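Local coordinates for protein inactive poly [ADP-ribose] polymerase RCD1 (PDB 5NGO) that is an enzymatically inactive plant member of the poly(ADP-ribose) polymerase family, known as Radical-Induced Cell Death1, to which a downy mildew effector binds when it suppresses immunity, at residues L67-R71 and Y112-E117; S109-C113 and F182-N186; D104-F108 and S159-Y163; V77-G83 and M170-P176; V28-F34 and P176-F182. All blocks are in the same frame, centred on the assembly; numbering follows the deposited sequence.

Interaction 1: residues L67-R71 and Y112-E117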
# COMPACT_ATOMS: atom_id res chain seq x y z
N LEU A 67 -1.55 2.16 -2.39
CA LEU A 67 -0.39 2.08 -3.26
C LEU A 67 -0.73 2.68 -4.63
O LEU A 67 -1.59 2.15 -5.33
CB LEU A 67 0.01 0.59 -3.43
CG LEU A 67 1.22 0.31 -4.32
CD1 LEU A 67 2.49 0.97 -3.79
CD2 LEU A 67 1.42 -1.21 -4.40
N PRO A 68 -0.08 3.77 -5.03
CA PRO A 68 -0.29 4.30 -6.38
C PRO A 68 0.12 3.31 -7.44
O PRO A 68 1.20 2.67 -7.29
CB PRO A 68 0.59 5.54 -6.44
CG PRO A 68 0.89 5.90 -4.99
CD PRO A 68 0.82 4.64 -4.23
N ALA A 69 -0.71 3.13 -8.46
CA ALA A 69 -0.42 2.17 -9.52
C ALA A 69 -0.67 2.79 -10.88
O ALA A 69 -0.83 4.00 -10.99
CB ALA A 69 -1.29 0.93 -9.32
N LYS A 70 -0.67 1.97 -11.91
CA LYS A 70 -1.03 2.38 -13.26
C LYS A 70 -1.63 1.17 -13.95
O LYS A 70 -1.37 0.03 -13.53
CB LYS A 70 0.19 2.91 -14.02
CG LYS A 70 1.39 1.98 -13.95
CD LYS A 70 2.60 2.63 -14.56
CE LYS A 70 3.91 2.12 -13.94
NZ LYS A 70 5.09 2.78 -14.58
N ARG A 71 -2.42 1.40 -14.99
CA ARG A 71 -3.07 0.32 -15.75
C ARG A 71 -2.08 -0.80 -16.15
O ARG A 71 -2.37 -1.98 -15.98
CB ARG A 71 -3.80 0.87 -16.98
CG ARG A 71 -4.23 -0.17 -18.01
CD ARG A 71 -5.33 0.36 -18.93
NE ARG A 71 -4.78 1.23 -19.98
CZ ARG A 71 -4.06 0.83 -21.04
NH1 ARG A 71 -3.75 -0.45 -21.23
NH2 ARG A 71 -3.61 1.75 -21.90
N TYR A 112 -0.12 11.20 -7.86
CA TYR A 112 1.02 10.39 -8.29
C TYR A 112 0.56 9.05 -8.95
O TYR A 112 1.41 8.28 -9.41
CB TYR A 112 1.94 10.25 -7.08
CG TYR A 112 3.30 9.64 -7.35
CD1 TYR A 112 3.48 8.26 -7.33
CD2 TYR A 112 4.41 10.45 -7.61
CE1 TYR A 112 4.73 7.68 -7.55
CE2 TYR A 112 5.68 9.89 -7.84
CZ TYR A 112 5.83 8.50 -7.81
OH TYR A 112 7.07 7.95 -8.03
N CYS A 113 -0.75 8.84 -9.07
CA CYS A 113 -1.29 7.80 -9.92
C CYS A 113 -1.37 8.25 -11.38
O CYS A 113 -2.11 9.16 -11.70
CB CYS A 113 -2.70 7.38 -9.45
SG CYS A 113 -2.81 6.75 -7.74
N ASP A 114 -0.59 7.61 -12.24
CA ASP A 114 -0.55 7.93 -13.68
C ASP A 114 -1.89 7.82 -14.39
O ASP A 114 -2.58 6.82 -14.29
CB ASP A 114 0.44 7.02 -14.41
CG ASP A 114 1.90 7.35 -14.11
OD1 ASP A 114 2.20 8.01 -13.08
OD2 ASP A 114 2.76 6.91 -14.90
N VAL A 115 -2.23 8.87 -15.13
CA VAL A 115 -3.37 8.85 -16.05
C VAL A 115 -3.08 7.91 -17.23
O VAL A 115 -1.99 7.92 -17.77
CB VAL A 115 -3.68 10.30 -16.54
CG1 VAL A 115 -4.45 10.31 -17.84
CG2 VAL A 115 -4.45 11.05 -15.48
N ASP A 116 -4.08 7.11 -17.60
CA ASP A 116 -4.02 6.27 -18.81
C ASP A 116 -4.63 7.04 -19.99
O ASP A 116 -4.97 8.22 -19.87
CB ASP A 116 -4.69 4.90 -18.58
CG ASP A 116 -6.23 4.95 -18.48
OD1 ASP A 116 -6.86 6.01 -18.69
OD2 ASP A 116 -6.81 3.88 -18.19
N GLU A 117 -4.78 6.37 -21.13
CA GLU A 117 -5.25 7.03 -22.35
C GLU A 117 -6.63 7.72 -22.22
O GLU A 117 -6.91 8.66 -22.96
CB GLU A 117 -5.24 6.07 -23.53
CG GLU A 117 -6.17 4.87 -23.38
CD GLU A 117 -6.01 3.88 -24.51
OE1 GLU A 117 -5.24 2.91 -24.34
OE2 GLU A 117 -6.67 4.05 -25.58
O HOH W 1 -2.76 5.26 -12.19
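R71 meets two acidic side chains of the 112-117 loop, and the three form a salt-bridge network. R71 NH2 lies 3.2 Å from E117 OE1, with the guanidinium and carboxylate planes turned 61° apart, so this bridge is not a coplanar pairing. The second is long: R71 NE stands 3.8 Å from D116 OD2, which comes in at the edge of the guanidinium, near its plane. A bend in the arginine chain at chi3 (79°) turns the guanidinium out of line with the extended part before it. D116 has stronger partners than R71: its OD2 is hydrogen-bonded to Y122 OH, and its OD1 accepts from the backbone N of N118 and of V120, bonds that probably hold the carboxylate in place independently of R71. Between the backbones, a water is hydrogen-bonded to A69 O at 2.6 Å and to D114 O at 2.6 Å. The apolar end is built on P68, whose CB sits 3.8 Å from C113 SG and 4.1 Å from Y112 CD1, at the edge of the tyrosine ring and near its plane. Residues 68-71 and 112-117 run within 12° of each other, the loop lying beside the exit of strand 62-68 in the PARP catalytic-domain fold.

Interaction 2: residues S109-C113 and F182-N186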
# COMPACT_ATOMS: atom_id res chain seq x y z
N SER A 109 -1.27 10.93 -2.20
CA SER A 109 -0.62 10.29 -3.35
C SER A 109 -1.53 10.09 -4.58
O SER A 109 -1.09 9.51 -5.58
CB SER A 109 0.00 8.97 -2.90
OG SER A 109 -0.96 8.08 -2.38
N ALA A 110 -2.76 10.60 -4.53
CA ALA A 110 -3.71 10.49 -5.65
C ALA A 110 -3.16 11.04 -6.97
O ALA A 110 -3.30 10.41 -8.01
CB ALA A 110 -5.02 11.16 -5.31
N ARG A 111 -2.51 12.21 -6.90
CA ARG A 111 -1.91 12.83 -8.08
C ARG A 111 -0.71 12.08 -8.66
O ARG A 111 -0.33 12.30 -9.80
CB ARG A 111 -1.54 14.30 -7.78
CG ARG A 111 -2.77 15.21 -7.84
CD ARG A 111 -2.50 16.62 -8.44
NE ARG A 111 -3.48 16.94 -9.51
CZ ARG A 111 -4.74 17.32 -9.32
NH1 ARG A 111 -5.24 17.49 -8.10
NH2 ARG A 111 -5.51 17.56 -10.36
N TYR A 112 -0.12 11.20 -7.86
CA TYR A 112 1.02 10.39 -8.29
C TYR A 112 0.56 9.05 -8.95
O TYR A 112 1.41 8.28 -9.41
CB TYR A 112 1.94 10.25 -7.08
CG TYR A 112 3.30 9.64 -7.35
CD1 TYR A 112 3.48 8.26 -7.33
CD2 TYR A 112 4.41 10.45 -7.61
CE1 TYR A 112 4.73 7.68 -7.55
CE2 TYR A 112 5.68 9.89 -7.84
CZ TYR A 112 5.83 8.50 -7.81
OH TYR A 112 7.07 7.95 -8.03
N CYS A 113 -0.75 8.84 -9.07
CA CYS A 113 -1.29 7.80 -9.92
C CYS A 113 -1.37 8.25 -11.38
O CYS A 113 -2.11 9.16 -11.70
CB CYS A 113 -2.70 7.38 -9.45
SG CYS A 113 -2.81 6.75 -7.74
N PHE A 182 -10.38 5.97 -10.70
CA PHE A 182 -10.87 7.32 -10.44
C PHE A 182 -10.34 8.38 -11.42
O PHE A 182 -9.49 8.10 -12.27
CB PHE A 182 -10.56 7.71 -8.99
CG PHE A 182 -9.10 7.92 -8.72
CD1 PHE A 182 -8.25 6.84 -8.51
CD2 PHE A 182 -8.57 9.20 -8.64
CE1 PHE A 182 -6.91 7.02 -8.25
CE2 PHE A 182 -7.22 9.39 -8.37
CZ PHE A 182 -6.39 8.29 -8.17
N LYS A 183 -10.88 9.60 -11.30
CA LYS A 183 -10.37 10.78 -12.02
C LYS A 183 -10.16 11.97 -11.09
O LYS A 183 -10.76 12.04 -10.04
CB LYS A 183 -11.31 11.20 -13.13
CG LYS A 183 -11.60 10.14 -14.16
CD LYS A 183 -12.42 10.67 -15.32
CE LYS A 183 -11.90 10.09 -16.63
NZ LYS A 183 -12.80 10.33 -17.78
N LEU A 184 -9.30 12.89 -11.53
CA LEU A 184 -9.11 14.22 -10.91
C LEU A 184 -9.22 15.33 -11.96
O LEU A 184 -9.11 15.07 -13.15
CB LEU A 184 -7.74 14.33 -10.26
CG LEU A 184 -7.34 13.29 -9.23
CD1 LEU A 184 -5.87 13.50 -8.85
CD2 LEU A 184 -8.22 13.32 -7.97
N SER A 185 -9.39 16.58 -11.51
CA SER A 185 -9.46 17.77 -12.38
C SER A 185 -8.09 18.39 -12.77
O SER A 185 -7.05 17.69 -12.76
CB SER A 185 -10.35 18.82 -11.73
OG SER A 185 -9.75 19.34 -10.56
N ASN A 186 -8.04 19.64 -13.25
CA ASN A 186 -6.79 20.19 -13.84
C ASN A 186 -6.56 21.65 -13.43
O ASN A 186 -5.43 22.16 -13.45
CB ASN A 186 -6.82 20.06 -15.38
CG ASN A 186 -7.01 18.61 -15.87
OD1 ASN A 186 -6.15 17.75 -15.66
ND2 ASN A 186 -8.15 18.35 -16.52
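L184 meets R111 and A110 where the C-terminal tail, leaving strand 174-182 of the PARP-fold sheet, passes the turn at 109-113. The CD1 branch of the leucine does the touching: it lies 3.7 Å from R111 CG and sits over the centre of one guanidinium face, 4.0 Å above its plane. Bends at chi2 (-143°) and chi3 of the arginine lay that face over the leucine methyl. The same CD1 is 4.3 Å from A110 CB, which bridges to F182, at the end of the strand, since A110 CB is also 4.2 Å from F182 CE2. The phenylalanine enters with its rim: A110 O and C113 SG both lie at the ring edge, near its plane, and the sulfur is 86° off the ring normal. A second shell surrounds these groups. Within the turn, Y112 N donates to S109 O and C113 N to A110 O, consistent with holding A110 and C113 together at the ring edge. From outside, F16 meets the F182 ring with planes at about 55°, L23 packs on A110, and V26 touches both F182 and L184. The sulfur-aromatic contact has its closest approach at C113 SG to F182 CZ, 3.9 Å.

Interaction 3: residues D104-F108 and S159-Y163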
# COMPACT_ATOMS: atom_id res chain seq x y z
N ASP A 104 -6.33 6.71 5.76
CA ASP A 104 -7.16 7.93 5.75
C ASP A 104 -6.53 9.09 4.95
O ASP A 104 -7.09 10.17 4.92
CB ASP A 104 -7.52 8.35 7.18
CG ASP A 104 -6.30 8.64 8.06
OD1 ASP A 104 -5.15 8.31 7.67
OD2 ASP A 104 -6.49 9.23 9.14
N CYS A 105 -5.42 8.82 4.25
CA CYS A 105 -4.64 9.85 3.55
C CYS A 105 -4.46 9.68 2.05
O CYS A 105 -3.48 10.19 1.51
CB CYS A 105 -3.22 9.87 4.15
SG CYS A 105 -3.21 10.43 5.83
N PRO A 106 -5.38 9.01 1.35
CA PRO A 106 -5.11 8.86 -0.09
C PRO A 106 -4.97 10.18 -0.89
O PRO A 106 -4.34 10.16 -1.95
CB PRO A 106 -6.28 8.02 -0.60
CG PRO A 106 -7.37 8.22 0.40
CD PRO A 106 -6.71 8.48 1.71
N TYR A 107 -5.49 11.31 -0.38
CA TYR A 107 -5.25 12.64 -1.00
C TYR A 107 -3.77 12.93 -1.25
O TYR A 107 -3.42 13.66 -2.19
CB TYR A 107 -5.84 13.81 -0.19
CG TYR A 107 -5.19 14.09 1.16
CD1 TYR A 107 -4.05 14.91 1.26
CD2 TYR A 107 -5.70 13.55 2.33
CE1 TYR A 107 -3.45 15.16 2.48
CE2 TYR A 107 -5.10 13.79 3.57
CZ TYR A 107 -3.97 14.61 3.63
OH TYR A 107 -3.36 14.86 4.84
N PHE A 108 -2.92 12.38 -0.38
CA PHE A 108 -1.48 12.59 -0.40
C PHE A 108 -0.80 12.06 -1.67
O PHE A 108 0.14 12.66 -2.15
CB PHE A 108 -0.87 11.89 0.83
CG PHE A 108 0.34 12.55 1.39
CD1 PHE A 108 0.23 13.55 2.33
CD2 PHE A 108 1.61 12.10 1.02
CE1 PHE A 108 1.38 14.13 2.90
CE2 PHE A 108 2.76 12.66 1.58
CZ PHE A 108 2.65 13.68 2.51
N SER A 159 -0.39 9.96 14.00
CA SER A 159 -1.13 10.16 12.75
C SER A 159 -0.27 9.78 11.55
O SER A 159 0.30 10.67 10.88
CB SER A 159 -1.60 11.62 12.63
OG SER A 159 -2.69 11.86 13.49
N PRO A 160 -0.16 8.47 11.26
CA PRO A 160 0.64 8.05 10.09
C PRO A 160 0.14 8.64 8.78
O PRO A 160 -1.08 8.70 8.56
CB PRO A 160 0.51 6.51 10.06
CG PRO A 160 0.14 6.16 11.48
CD PRO A 160 -0.70 7.32 11.99
N LYS A 161 1.07 9.08 7.95
CA LYS A 161 0.78 9.44 6.57
C LYS A 161 1.45 8.52 5.55
O LYS A 161 0.86 8.27 4.50
CB LYS A 161 1.19 10.89 6.30
CG LYS A 161 0.23 11.89 6.93
CD LYS A 161 0.26 13.23 6.17
CE LYS A 161 -0.52 14.31 6.89
NZ LYS A 161 0.06 14.71 8.19
N ASN A 162 2.65 8.03 5.85
CA ASN A 162 3.42 7.21 4.93
C ASN A 162 3.97 6.00 5.65
O ASN A 162 4.51 6.12 6.75
CB ASN A 162 4.59 8.01 4.33
CG ASN A 162 4.15 9.25 3.62
OD1 ASN A 162 4.03 9.26 2.39
ND2 ASN A 162 3.88 10.32 4.38
N TYR A 163 3.85 4.84 5.00
CA TYR A 163 4.53 3.63 5.43
C TYR A 163 5.61 3.30 4.43
O TYR A 163 5.44 3.54 3.22
CB TYR A 163 3.56 2.47 5.48
CG TYR A 163 2.35 2.65 6.38
CD1 TYR A 163 2.49 2.93 7.72
CD2 TYR A 163 1.07 2.50 5.88
CE1 TYR A 163 1.38 3.14 8.54
CE2 TYR A 163 -0.04 2.65 6.67
CZ TYR A 163 0.12 2.96 8.02
OH TYR A 163 -0.99 3.08 8.80
O HOH W 2 -3.24 7.73 9.75
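C105, Y107 and F108 meet the aliphatic chain of K161, whose methylenes make the van der Waals part of this contact. K161 CG comes within 3.9 Å of C105 SG, and K161 CD within 3.6 Å of F108 CE1, the lysine chain crossing the phenylalanine at about a right angle. Farther out, K161 CE has a polar neighbour, Y107 OH, at 3.5 Å. The chain is extended as far as CE and turns at chi4 (67°), so it is methylene groups rather than the ammonium that rest against the aromatic residues. A mixed polar-aromatic contact follows at N162, whose OD1 is 3.7 Å from F108 CE2; amide and ring planes stand 74° apart, and the approach to the ring is oblique. The amide is positioned from outside, with N162 ND2 hydrogen-bonded to D155 OD2. Polar linkage is water-mediated: one water donates to D104 OD1 at 2.9 Å and to P160 O at 2.7 Å. Within the loop, F108 N donates to C105 O. Backbone bonds of K161 with A102 and Y163 with L100 give the setting: the loop leaving strand 98-102 folds back beside the entry into its antiparallel neighbour 162-165, within the PARP catalytic-domain sheet.

Interaction 4: residues V77-G83 and M170-P176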
# COMPACT_ATOMS: atom_id res chain seq x y z
N VAL A 77 0.91 -7.80 -11.27
CA VAL A 77 1.15 -7.71 -9.81
C VAL A 77 1.00 -8.95 -8.94
O VAL A 77 1.74 -9.10 -8.07
CB VAL A 77 0.34 -6.54 -9.19
CG1 VAL A 77 -1.10 -6.96 -8.89
CG2 VAL A 77 1.02 -6.00 -7.95
N MET A 78 0.07 -9.85 -9.28
CA MET A 78 -0.17 -11.05 -8.47
C MET A 78 0.84 -12.17 -8.66
O MET A 78 1.26 -12.76 -7.68
CB MET A 78 -1.60 -11.58 -8.69
CG MET A 78 -2.66 -10.65 -8.05
SD MET A 78 -2.73 -11.00 -6.24
CE MET A 78 -2.80 -9.34 -5.56
N MET A 79 1.21 -12.47 -9.89
CA MET A 79 2.04 -13.66 -10.18
C MET A 79 3.54 -13.43 -9.90
O MET A 79 4.18 -14.29 -9.29
CB MET A 79 1.83 -14.09 -11.63
CG MET A 79 2.31 -15.51 -11.94
SD MET A 79 1.44 -16.32 -13.29
CE MET A 79 1.24 -15.03 -14.53
N GLN A 80 4.07 -12.30 -10.33
CA GLN A 80 5.50 -12.01 -10.22
C GLN A 80 5.88 -11.13 -9.02
O GLN A 80 7.06 -10.94 -8.75
CB GLN A 80 6.01 -11.41 -11.53
CG GLN A 80 5.75 -12.28 -12.75
CD GLN A 80 5.40 -11.45 -13.96
OE1 GLN A 80 4.48 -11.79 -14.72
NE2 GLN A 80 6.15 -10.38 -14.18
N GLY A 81 4.89 -10.61 -8.30
CA GLY A 81 5.10 -9.77 -7.12
C GLY A 81 5.07 -8.25 -7.31
O GLY A 81 4.67 -7.73 -8.37
N LEU A 82 5.41 -7.56 -6.23
CA LEU A 82 5.49 -6.09 -6.23
C LEU A 82 6.80 -5.59 -6.83
O LEU A 82 6.93 -4.38 -7.11
CB LEU A 82 5.37 -5.52 -4.81
CG LEU A 82 4.02 -5.34 -4.16
CD1 LEU A 82 3.04 -4.61 -5.07
CD2 LEU A 82 3.47 -6.70 -3.77
N GLY A 83 7.78 -6.48 -7.05
CA GLY A 83 9.03 -6.08 -7.65
C GLY A 83 8.99 -6.07 -9.16
O GLY A 83 9.92 -6.57 -9.78
N MET A 170 8.74 -6.98 0.73
CA MET A 170 7.70 -6.54 -0.18
C MET A 170 6.73 -7.64 -0.59
O MET A 170 5.55 -7.39 -0.77
CB MET A 170 8.27 -5.85 -1.42
CG MET A 170 8.73 -6.76 -2.51
SD MET A 170 9.18 -5.82 -4.00
CE MET A 170 10.69 -5.00 -3.47
N ASN A 171 7.23 -8.87 -0.71
CA ASN A 171 6.40 -10.00 -1.12
C ASN A 171 5.74 -10.76 0.02
O ASN A 171 4.75 -11.45 -0.22
CB ASN A 171 7.19 -10.95 -2.01
CG ASN A 171 7.46 -10.37 -3.39
OD1 ASN A 171 6.65 -9.61 -3.91
ND2 ASN A 171 8.60 -10.69 -3.99
N THR A 172 6.26 -10.62 1.23
CA THR A 172 5.68 -11.26 2.42
C THR A 172 4.69 -10.37 3.17
O THR A 172 3.74 -10.87 3.74
CB THR A 172 6.82 -11.66 3.40
OG1 THR A 172 7.72 -10.56 3.57
CG2 THR A 172 7.59 -12.83 2.89
N HIS A 173 4.91 -9.06 3.16
CA HIS A 173 4.25 -8.14 4.09
C HIS A 173 3.21 -7.22 3.40
O HIS A 173 2.64 -6.35 4.06
CB HIS A 173 5.32 -7.30 4.79
CG HIS A 173 6.11 -8.05 5.82
ND1 HIS A 173 5.68 -8.09 7.11
CD2 HIS A 173 7.31 -8.69 5.81
CE1 HIS A 173 6.54 -8.78 7.85
NE2 HIS A 173 7.55 -9.13 7.08
N ILE A 174 2.95 -7.41 2.09
CA ILE A 174 1.95 -6.61 1.37
C ILE A 174 1.04 -7.52 0.55
O ILE A 174 1.52 -8.29 -0.26
CB ILE A 174 2.61 -5.59 0.41
CG1 ILE A 174 3.55 -4.67 1.18
CG2 ILE A 174 1.53 -4.75 -0.31
CD1 ILE A 174 4.40 -3.77 0.31
N PHE A 175 -0.27 -7.42 0.77
CA PHE A 175 -1.22 -8.09 -0.10
C PHE A 175 -2.09 -7.03 -0.82
O PHE A 175 -2.93 -6.41 -0.18
CB PHE A 175 -2.11 -9.06 0.68
CG PHE A 175 -3.17 -9.69 -0.17
CD1 PHE A 175 -2.85 -10.54 -1.21
CD2 PHE A 175 -4.51 -9.40 0.05
CE1 PHE A 175 -3.83 -11.12 -2.00
CE2 PHE A 175 -5.51 -9.97 -0.74
CZ PHE A 175 -5.17 -10.82 -1.76
N PRO A 176 -1.89 -6.84 -2.13
CA PRO A 176 -2.77 -5.99 -2.93
C PRO A 176 -4.13 -6.59 -3.08
O PRO A 176 -4.22 -7.68 -3.56
CB PRO A 176 -2.07 -5.90 -4.30
CG PRO A 176 -0.81 -6.66 -4.18
CD PRO A 176 -0.86 -7.50 -2.96
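L82 N donates to N171 OD1 in the one hydrogen bond between these segments, weak at 3.3 Å although the N-H...O angle is 160°. The side-chain amide thus reaches the backbone just past the short helix about 77-80, where G81 turns the chain with a positive phi (96°). The same oxygen is 3.6 Å from G81 CA, so the glycine lies directly against the amide. Beside it, M170 covers the start of the following loop: its SD comes 3.9 Å from L82 CB and 3.4 Å from G83 N, carried there by a CG set between the backbone N and the carbonyl carbon (chi1 82°) and an extended chi2. L82 CD2 lies 3.7 Å from M170 O and 4.3 Å from P176 CG. At the other end the M78 methyl comes up to the P176 ring, CE 3.6 Å from CG. That methyl also approaches the F175 ring obliquely, 4.1 Å from CE1. A39 of helix 37-57 and F34 pack on M78, while V124 lies against P176, placing the contact between helix and sheet. With a single weak bond amid mostly buried apolar groups, the cohesion of segments 77-83 and 170-176 probably comes chiefly from dispersion and exclusion of water.

Interaction 5: residues V28-F34 and P176-F182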
# COMPACT_ATOMS: atom_id res chain seq x y z
N VAL A 28 -15.28 8.28 -8.46
CA VAL A 28 -14.85 6.90 -8.41
C VAL A 28 -15.61 6.14 -9.49
O VAL A 28 -16.82 5.95 -9.37
CB VAL A 28 -15.11 6.26 -7.03
CG1 VAL A 28 -14.81 4.77 -7.06
CG2 VAL A 28 -14.25 6.94 -5.98
N LEU A 29 -14.90 5.69 -10.51
CA LEU A 29 -15.50 4.94 -11.60
C LEU A 29 -15.77 3.47 -11.22
O LEU A 29 -16.76 2.89 -11.67
CB LEU A 29 -14.61 4.98 -12.83
CG LEU A 29 -14.19 6.33 -13.37
CD1 LEU A 29 -13.61 6.13 -14.78
CD2 LEU A 29 -15.31 7.34 -13.44
N ASP A 30 -14.90 2.87 -10.42
CA ASP A 30 -14.97 1.45 -10.13
C ASP A 30 -14.14 1.04 -8.92
O ASP A 30 -13.13 1.66 -8.64
CB ASP A 30 -14.51 0.63 -11.37
CG ASP A 30 -14.96 -0.84 -11.32
OD1 ASP A 30 -16.00 -1.18 -10.70
OD2 ASP A 30 -14.26 -1.66 -11.93
N VAL A 31 -14.60 0.02 -8.21
CA VAL A 31 -13.83 -0.62 -7.16
C VAL A 31 -13.86 -2.10 -7.48
O VAL A 31 -14.94 -2.70 -7.57
CB VAL A 31 -14.42 -0.36 -5.77
CG1 VAL A 31 -13.62 -1.10 -4.71
CG2 VAL A 31 -14.41 1.12 -5.47
N GLY A 32 -12.67 -2.68 -7.65
CA GLY A 32 -12.53 -4.08 -7.99
C GLY A 32 -11.74 -4.80 -6.95
O GLY A 32 -11.01 -4.20 -6.22
N ARG A 33 -11.84 -6.12 -6.96
CA ARG A 33 -11.09 -7.01 -6.06
C ARG A 33 -10.46 -8.12 -6.87
O ARG A 33 -11.14 -8.65 -7.70
CB ARG A 33 -11.98 -7.55 -4.98
CG ARG A 33 -11.26 -8.33 -3.88
CD ARG A 33 -12.18 -8.82 -2.75
NE ARG A 33 -13.21 -9.70 -3.30
CZ ARG A 33 -13.09 -11.01 -3.56
NH1 ARG A 33 -11.97 -11.70 -3.28
NH2 ARG A 33 -14.12 -11.66 -4.10
N PHE A 34 -9.17 -8.38 -6.67
CA PHE A 34 -8.47 -9.44 -7.38
C PHE A 34 -8.97 -10.81 -6.96
O PHE A 34 -8.99 -11.08 -5.78
CB PHE A 34 -7.01 -9.47 -6.97
CG PHE A 34 -6.22 -8.25 -7.37
CD1 PHE A 34 -5.75 -8.12 -8.67
CD2 PHE A 34 -5.91 -7.25 -6.45
CE1 PHE A 34 -4.99 -7.01 -9.05
CE2 PHE A 34 -5.18 -6.13 -6.82
CZ PHE A 34 -4.72 -6.01 -8.13
N PRO A 176 -1.89 -6.84 -2.13
CA PRO A 176 -2.77 -5.99 -2.93
C PRO A 176 -4.13 -6.59 -3.08
O PRO A 176 -4.22 -7.68 -3.56
CB PRO A 176 -2.07 -5.90 -4.30
CG PRO A 176 -0.81 -6.66 -4.18
CD PRO A 176 -0.86 -7.50 -2.96
N GLU A 177 -5.16 -5.90 -2.65
CA GLU A 177 -6.48 -6.51 -2.57
C GLU A 177 -7.52 -5.87 -3.46
O GLU A 177 -8.31 -6.57 -4.07
CB GLU A 177 -6.97 -6.50 -1.12
CG GLU A 177 -8.16 -7.42 -0.90
CD GLU A 177 -8.54 -7.62 0.50
OE1 GLU A 177 -8.09 -6.86 1.37
OE2 GLU A 177 -9.33 -8.55 0.75
N PHE A 178 -7.55 -4.54 -3.51
CA PHE A 178 -8.59 -3.80 -4.22
C PHE A 178 -7.96 -2.77 -5.17
O PHE A 178 -6.93 -2.21 -4.85
CB PHE A 178 -9.48 -3.06 -3.26
CG PHE A 178 -10.28 -3.93 -2.33
CD1 PHE A 178 -9.77 -4.32 -1.12
CD2 PHE A 178 -11.61 -4.21 -2.61
CE1 PHE A 178 -10.55 -5.11 -0.23
CE2 PHE A 178 -12.39 -4.96 -1.77
CZ PHE A 178 -11.88 -5.41 -0.55
N VAL A 179 -8.59 -2.57 -6.32
CA VAL A 179 -8.23 -1.51 -7.25
C VAL A 179 -9.36 -0.49 -7.32
O VAL A 179 -10.51 -0.86 -7.57
CB VAL A 179 -7.97 -2.04 -8.67
CG1 VAL A 179 -7.57 -0.90 -9.60
CG2 VAL A 179 -6.87 -3.10 -8.65
N VAL A 180 -9.02 0.78 -7.11
CA VAL A 180 -9.97 1.88 -7.21
C VAL A 180 -9.62 2.66 -8.47
O VAL A 180 -8.49 3.17 -8.58
CB VAL A 180 -9.89 2.80 -5.97
CG1 VAL A 180 -10.81 4.02 -6.16
CG2 VAL A 180 -10.29 2.04 -4.72
N ARG A 181 -10.57 2.74 -9.40
CA ARG A 181 -10.43 3.55 -10.61
C ARG A 181 -11.10 4.89 -10.39
O ARG A 181 -12.25 4.95 -9.97
CB ARG A 181 -11.10 2.86 -11.79
CG ARG A 181 -10.44 1.56 -12.19
CD ARG A 181 -11.11 0.89 -13.37
NE ARG A 181 -10.56 -0.45 -13.53
CZ ARG A 181 -10.79 -1.26 -14.55
NH1 ARG A 181 -11.51 -0.87 -15.59
NH2 ARG A 181 -10.23 -2.46 -14.55
N PHE A 182 -10.38 5.97 -10.70
CA PHE A 182 -10.87 7.32 -10.44
C PHE A 182 -10.34 8.38 -11.42
O PHE A 182 -9.49 8.10 -12.27
CB PHE A 182 -10.56 7.71 -8.99
CG PHE A 182 -9.10 7.92 -8.72
CD1 PHE A 182 -8.25 6.84 -8.51
CD2 PHE A 182 -8.57 9.20 -8.64
CE1 PHE A 182 -6.91 7.02 -8.25
CE2 PHE A 182 -7.22 9.39 -8.37
CZ PHE A 182 -6.39 8.29 -8.17
O HOH W 3 -9.78 -10.78 -0.99
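R33 lies across F178, its CG over one face of the ring, 4.1 Å above the plane and offset toward the rim; guanidinium and ring planes are 70° apart. With CG anti to the backbone N (chi1 -172°), the aliphatic part of the arginine is carried over the ring, while NH1 is linked through a water to E177 OE2, which also holds a salt bridge with R127. On the same face of the sheet V31 CG2 is 4.3 Å from V180 CG2, and V28 CG1 is 4.2 Å from V180 CG1; V12 of helix 9-19 packs on V31, F178 and V180. Just beyond the strand, F34 stands at about a right angle to V179, which is on the other face, CZ to CG2 3.7 Å. There too D30 OD2 lies over one guanidinium face of R181, 4.2 Å from NE, where no N-H points at it. The backbone frame is a pair of antiparallel strands, 165° between their directions, with G32 N bonded to V179 O at 2.8 Å. A classic beta bulge puts L29 and D30 both opposite R181, whose O accepts from L29 N at 2.8 Å and only weakly from D30 N. Cohesion is thus mainly backbone bonding and apolar packing, the D30-R181 charges probably adding modest attraction.

In the fold
Interactions 1, 3, 4 and 5 reach one mixed sheet, in which strand 28-33 is an outermost strand paired with 174-182. Interactions 4 and 5 share P176 on that strand and touch through F34 against V77 and M78, though their centres are about 17 Å apart. Interactions 1 and 2, centres about 8 Å apart, share Y112 and C113; interaction 2 joins interaction 5 at F182. Interaction 3 is across the chain's centre from interaction 4, about 21 Å away centre to centre. The loop between strands 98-102 and 121-129 supplies segments to interactions 1, 2 and 3. Interaction 5 brackets interactions 1, 3 and 4 in sequence, bringing an early strand beside the last one.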